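Local structure of glycosyltransferase (Streptomyces halstedii, 3WAD) at residues V3-F8 and H29-A34; H13-V18 and S44-T49. The protein is a glycosyltransferase of the GT-B fold, with two Rossmann-like domains each built round a parallel sheet, related to erythromycin biosynthesis protein CIII. One frame throughout, in Å; residues are numbered along the deposited sequence.

Both contacts are largely buried and lie about 10 Å apart, centre to centre, in the N-terminal Rossmann-like half. Contact 1 is the pairing of two neighbouring strands of the parallel sheet and is carried by backbone hydrogen bonds; contact 2 brings the end of helix 11-16 and the start of helix 18-27 against the turn that follows helix 40-44, and depends on side-chain packing. Their segments alternate along the chain, and they meet directly: the backbone N of I33 lies 2.8 Å from the O of T49, a probable hydrogen bond, while V7 and F8 pack on H13. The second subunit reaches both, through E30 and H32 in contact 1 and through V18 and T49 in contact 2.

Contact 1. Residues V3-F8 and H29-A34; sequences VLMTVF and HEVHIA
M5 runs alongside I33, its SD against I33 CD1, and this sulfur closes the tightest side-chain packing between strands 3-6 and 30-34. M5 SD sits 3.6 Å from V31 CG1 and 3.8 Å from I33 CD1, so it bridges two successive residues on one face of the sheet. A bend at the last torsion (chi3 66°) turns the methyl away from the extended line of the chain. Beneath these side chains the strands run parallel in the register V3 to V31 through T6 to A34, with their axes at 23°. Backbone hydrogen bonds tie them: V3 N to E30 O (2.9 Å), H32 N to V3 O, M5 N to H32 O, and A34 N to M5 O (2.8 Å). At the far end A34 O takes two donors. V7 N is one; T6 OG1 is the other, 3.2 Å from A34 O and above its carbonyl plane, and the hydroxyl is set there by chi1 of -177°, which places OG1 beside its own carbonyl carbon. The other face is looser. L4 CD1 merely rests 4.1 Å from A34 CB, and the imidazole of H32 leads off to H118 and W122. Where strand 30-34 begins, H29 and E30 are partly exposed, and the carboxylate of E30 turns from strand 3-6 to form a salt bridge with R331 of the second subunit. This is the parallel strand pair of a beta-alpha-beta crossover: helix 18-27 covers the face bearing M5, V31 and I33, helix 109-122 covers that of L4, T6 and A34, and strand 126-130 pairs with the other edge of strand 3-6.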
loop_
_atom_site.group_PDB
_atom_site.type_symbol
_atom_site.label_atom_id
_atom_site.label_comp_id
_atom_site.label_asym_id
_atom_site.label_seq_id
_atom_site.Cartn_x
_atom_site.Cartn_y
_atom_site.Cartn_z
ATOM N N VAL B 3 -1.932 1.056 -15.483
ATOM C CA VAL B 3 -3.351 0.945 -15.089
ATOM C C VAL B 3 -3.816 2.264 -14.535
ATOM O O VAL B 3 -3.289 2.771 -13.546
ATOM C CB VAL B 3 -3.521 -0.097 -14.027
ATOM C CG1 VAL B 3 -5.102 -0.346 -13.706
ATOM C CG2 VAL B 3 -2.803 -1.377 -14.406
ATOM N N LEU B 4 -4.797 2.837 -15.164
ATOM C CA LEU B 4 -5.395 4.029 -14.641
ATOM C C LEU B 4 -6.669 3.631 -13.835
ATOM O O LEU B 4 -7.674 3.217 -14.397
ATOM C CB LEU B 4 -5.686 5.015 -15.785
ATOM C CG LEU B 4 -6.414 6.302 -15.486
ATOM C CD1 LEU B 4 -5.580 7.141 -14.448
ATOM C CD2 LEU B 4 -6.773 7.147 -16.731
ATOM N N MET B 5 -6.613 3.784 -12.525
ATOM C CA MET B 5 -7.780 3.516 -11.659
ATOM C C MET B 5 -8.413 4.801 -11.252
ATOM O O MET B 5 -7.694 5.774 -10.971
ATOM C CB MET B 5 -7.337 2.792 -10.421
ATOM C CG MET B 5 -6.518 1.519 -10.801
ATOM S SD MET B 5 -6.077 0.490 -9.368
ATOM C CE MET B 5 -7.686 -0.118 -8.779
ATOM N N THR B 6 -9.750 4.859 -11.270
ATOM C CA THR B 6 -10.352 6.118 -10.959
ATOM C C THR B 6 -11.504 5.872 -9.949
ATOM O O THR B 6 -12.215 4.885 -10.041
ATOM C CB THR B 6 -10.716 6.884 -12.193
ATOM O OG1 THR B 6 -11.263 8.170 -11.830
ATOM C CG2 THR B 6 -11.715 6.090 -13.087
ATOM N N VAL B 7 -11.637 6.764 -8.984
ATOM C CA VAL B 7 -12.723 6.658 -7.998
ATOM C C VAL B 7 -13.103 8.094 -7.622
ATOM O O VAL B 7 -12.202 8.955 -7.508
ATOM C CB VAL B 7 -12.319 5.738 -6.799
ATOM C CG1 VAL B 7 -11.117 6.310 -6.082
ATOM C CG2 VAL B 7 -13.463 5.609 -5.776
ATOM N N PHE B 8 -14.408 8.391 -7.457
ATOM C CA PHE B 8 -14.811 9.700 -6.941
ATOM C C PHE B 8 -14.264 9.909 -5.485
ATOM O O PHE B 8 -13.878 8.941 -4.845
ATOM C CB PHE B 8 -16.334 9.969 -7.042
ATOM C CG PHE B 8 -17.162 9.196 -6.040
ATOM C CD1 PHE B 8 -17.630 9.826 -4.871
ATOM C CD2 PHE B 8 -17.391 7.811 -6.194
ATOM C CE1 PHE B 8 -18.370 9.065 -3.869
ATOM C CE2 PHE B 8 -18.140 7.057 -5.254
ATOM C CZ PHE B 8 -18.649 7.685 -4.101
ATOM N N HIS B 29 3.215 -3.570 -12.236
ATOM C CA HIS B 29 2.568 -2.631 -13.072
ATOM C C HIS B 29 2.646 -1.270 -12.450
ATOM O O HIS B 29 2.834 -1.177 -11.235
ATOM C CB HIS B 29 1.157 -3.134 -13.237
ATOM C CG HIS B 29 1.122 -4.573 -13.666
ATOM N ND1 HIS B 29 1.495 -4.970 -14.938
ATOM C CD2 HIS B 29 0.819 -5.711 -12.983
ATOM C CE1 HIS B 29 1.404 -6.287 -15.024
ATOM N NE2 HIS B 29 0.978 -6.760 -13.860
ATOM N N GLU B 30 2.439 -0.224 -13.259
ATOM C CA GLU B 30 2.460 1.168 -12.833
ATOM C C GLU B 30 0.994 1.587 -12.646
ATOM O O GLU B 30 0.212 1.551 -13.613
ATOM C CB GLU B 30 2.984 2.097 -13.917
ATOM C CG GLU B 30 4.357 1.796 -14.416
ATOM C CD GLU B 30 5.417 2.407 -13.539
ATOM O OE1 GLU B 30 6.360 1.671 -13.155
ATOM O OE2 GLU B 30 5.302 3.615 -13.211
ATOM N N VAL B 31 0.634 1.979 -11.429
ATOM C CA VAL B 31 -0.787 2.246 -11.105
ATOM C C VAL B 31 -0.922 3.707 -10.706
ATOM O O VAL B 31 -0.182 4.192 -9.862
ATOM C CB VAL B 31 -1.175 1.373 -9.946
ATOM C CG1 VAL B 31 -2.652 1.590 -9.544
ATOM C CG2 VAL B 31 -0.939 -0.118 -10.314
ATOM N N HIS B 32 -1.798 4.415 -11.381
ATOM C CA HIS B 32 -2.201 5.742 -10.990
ATOM C C HIS B 32 -3.629 5.709 -10.389
ATOM O O HIS B 32 -4.566 5.118 -11.009
ATOM C CB HIS B 32 -2.179 6.712 -12.202
ATOM C CG HIS B 32 -0.798 7.100 -12.655
ATOM N ND1 HIS B 32 -0.574 7.799 -13.821
ATOM C CD2 HIS B 32 0.420 6.899 -12.104
ATOM C CE1 HIS B 32 0.719 8.036 -13.950
ATOM N NE2 HIS B 32 1.346 7.468 -12.943
ATOM N N ILE B 33 -3.824 6.387 -9.250
ATOM C CA ILE B 33 -5.191 6.532 -8.691
ATOM C C ILE B 33 -5.662 7.953 -8.948
ATOM O O ILE B 33 -5.120 8.938 -8.342
ATOM C CB ILE B 33 -5.316 6.206 -7.111
ATOM C CG1 ILE B 33 -4.494 4.958 -6.733
ATOM C CG2 ILE B 33 -6.830 6.208 -6.631
ATOM C CD1 ILE B 33 -5.003 3.600 -7.405
ATOM N N ALA B 34 -6.649 8.088 -9.819
ATOM C CA ALA B 34 -7.093 9.428 -10.155
ATOM C C ALA B 34 -8.354 9.647 -9.378
ATOM O O ALA B 34 -9.248 8.794 -9.422
ATOM C CB ALA B 34 -7.378 9.526 -11.711
#

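Contact 2. Residues H13-V18 and S44-T49; sequences HLYNMV and SDSGLT
V18 lays its CG2 methyl against the side chain of S46, 3.7 Å from both CB and OG, and its other branch, CG1, stands a little farther from the same CB. CG2 also meets L48, whose CD1 lies 3.8 Å away, so that one methyl touches both a serine and a leucine two residues apart. S46 gathers two further neighbours about its hydroxyl: L14 CD2 and the ring carbon CE1 of Y15 each approach OG to 4.0 Å, the ring obliquely. S46 OG, set anti to its own carbonyl carbon (chi1 -56°), is hydrogen-bonded to A42 O in the preceding helix 40-44, and this bond satisfies the hydroxyl while the carbons of V18, L14 and Y15 lie close by. Between S46 and L48 the chain turns at G47, which leaves helix 40-44 with positive phi (81°) in a Schellman motif; a type I turn, S44 to G47, is closed by G47 N on S44 O at 3.0 Å. This reversal ends the helix and directs the chain into strand 49-52 of the Rossmann-like sheet, presenting S46 and L48 to the break between helices 11-16 and 18-27. M17 occupies the N-cap position of the second of these helices. L48 also touches A21 and W22 of helix 18-27, whose W22 also binds S46 O through its indole NE1. V18 also packs on W22 of the second subunit, and T49 pairs with a parallel strand of that subunit, carrying the sheet across the interface.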
loop_
_atom_site.group_PDB
_atom_site.type_symbol
_atom_site.label_atom_id
_atom_site.label_comp_id
_atom_site.label_asym_id
_atom_site.label_seq_id
_atom_site.Cartn_x
_atom_site.Cartn_y
_atom_site.Cartn_z
ATOM N N HIS B 13 -15.085 4.202 -0.924
ATOM C CA HIS B 13 -15.000 3.662 -2.277
ATOM C C HIS B 13 -13.537 3.602 -2.668
ATOM O O HIS B 13 -13.153 2.669 -3.366
ATOM C CB HIS B 13 -15.775 4.501 -3.256
ATOM C CG HIS B 13 -17.256 4.312 -3.171
ATOM N ND1 HIS B 13 -17.965 3.647 -4.151
ATOM C CD2 HIS B 13 -18.181 4.743 -2.244
ATOM C CE1 HIS B 13 -19.254 3.654 -3.833
ATOM N NE2 HIS B 13 -19.414 4.354 -2.707
ATOM N N LEU B 14 -12.703 4.545 -2.195
ATOM C CA LEU B 14 -11.232 4.376 -2.331
ATOM C C LEU B 14 -10.712 3.103 -1.733
ATOM O O LEU B 14 -10.073 2.337 -2.466
ATOM C CB LEU B 14 -10.436 5.577 -1.842
ATOM C CG LEU B 14 -8.924 5.299 -1.758
ATOM C CD1 LEU B 14 -8.268 4.898 -3.112
ATOM C CD2 LEU B 14 -8.158 6.434 -1.037
ATOM N N TYR B 15 -10.938 2.858 -0.420
ATOM C CA TYR B 15 -10.448 1.647 0.255
ATOM C C TYR B 15 -10.900 0.339 -0.388
ATOM O O TYR B 15 -10.215 -0.710 -0.271
ATOM C CB TYR B 15 -10.977 1.606 1.698
ATOM C CG TYR B 15 -10.340 2.624 2.590
ATOM C CD1 TYR B 15 -9.425 3.580 2.082
ATOM C CD2 TYR B 15 -10.629 2.603 3.958
ATOM C CE1 TYR B 15 -8.823 4.498 2.927
ATOM C CE2 TYR B 15 -10.073 3.514 4.796
ATOM C CZ TYR B 15 -9.168 4.446 4.292
ATOM O OH TYR B 15 -8.638 5.325 5.202
ATOM N N ASN B 16 -12.070 0.376 -0.997
ATOM C CA ASN B 16 -12.597 -0.798 -1.701
ATOM C C ASN B 16 -11.556 -1.336 -2.779
ATOM O O ASN B 16 -11.431 -2.557 -3.008
ATOM C CB ASN B 16 -13.937 -0.391 -2.355
ATOM C CG ASN B 16 -14.565 -1.521 -3.180
ATOM O OD1 ASN B 16 -14.705 -1.435 -4.416
ATOM N ND2 ASN B 16 -14.948 -2.564 -2.506
ATOM N N MET B 17 -10.834 -0.411 -3.428
ATOM C CA MET B 17 -9.875 -0.775 -4.492
ATOM C C MET B 17 -8.409 -0.663 -4.137
ATOM O O MET B 17 -7.543 -0.898 -4.972
ATOM C CB MET B 17 -10.178 -0.026 -5.762
ATOM C CG MET B 17 -10.328 1.449 -5.664
ATOM S SD MET B 17 -10.972 2.150 -7.281
ATOM C CE MET B 17 -9.501 2.870 -7.249
ATOM N N VAL B 18 -8.112 -0.425 -2.865
ATOM C CA VAL B 18 -6.736 -0.276 -2.457
ATOM C C VAL B 18 -5.899 -1.567 -2.550
ATOM O O VAL B 18 -4.813 -1.516 -3.055
ATOM C CB VAL B 18 -6.606 0.409 -1.052
ATOM C CG1 VAL B 18 -5.273 0.050 -0.301
ATOM C CG2 VAL B 18 -6.758 1.938 -1.204
ATOM N N SER B 44 -2.743 9.025 -0.581
ATOM C CA SER B 44 -1.449 8.966 0.123
ATOM C C SER B 44 -1.360 8.114 1.334
ATOM O O SER B 44 -0.354 7.390 1.510
ATOM C CB SER B 44 -0.946 10.376 0.466
ATOM O OG SER B 44 -0.537 10.933 -0.738
ATOM N N ASP B 45 -2.372 8.176 2.182
ATOM C CA ASP B 45 -2.383 7.419 3.415
ATOM C C ASP B 45 -2.528 5.931 3.121
ATOM O O ASP B 45 -2.454 5.131 4.046
ATOM C CB ASP B 45 -3.559 7.784 4.304
ATOM C CG ASP B 45 -3.466 9.218 4.897
ATOM O OD1 ASP B 45 -2.358 9.789 4.935
ATOM O OD2 ASP B 45 -4.546 9.709 5.342
ATOM N N SER B 46 -2.877 5.592 1.874
ATOM C CA SER B 46 -3.033 4.195 1.483
ATOM C C SER B 46 -1.734 3.635 0.835
ATOM O O SER B 46 -1.690 2.487 0.456
ATOM C CB SER B 46 -4.173 4.002 0.512
ATOM O OG SER B 46 -5.354 4.501 1.029
ATOM N N GLY B 47 -0.733 4.493 0.689
ATOM C CA GLY B 47 0.534 4.179 0.052
ATOM C C GLY B 47 0.554 4.229 -1.459
ATOM O O GLY B 47 1.483 3.663 -2.048
ATOM N N LEU B 48 -0.387 4.934 -2.104
ATOM C CA LEU B 48 -0.524 4.837 -3.557
ATOM C C LEU B 48 -0.272 6.197 -4.221
ATOM O O LEU B 48 -0.111 7.200 -3.514
ATOM C CB LEU B 48 -1.936 4.282 -3.930
ATOM C CG LEU B 48 -2.257 2.909 -3.417
ATOM C CD1 LEU B 48 -3.757 2.453 -3.468
ATOM C CD2 LEU B 48 -1.300 1.865 -4.165
ATOM N N THR B 49 -0.272 6.252 -5.555
ATOM C CA THR B 49 0.090 7.460 -6.301
ATOM C C THR B 49 -1.154 8.113 -6.769
ATOM O O THR B 49 -1.944 7.496 -7.468
ATOM C CB THR B 49 0.953 7.093 -7.509
ATOM O OG1 THR B 49 2.135 6.491 -7.022
ATOM C CG2 THR B 49 1.398 8.285 -8.310
#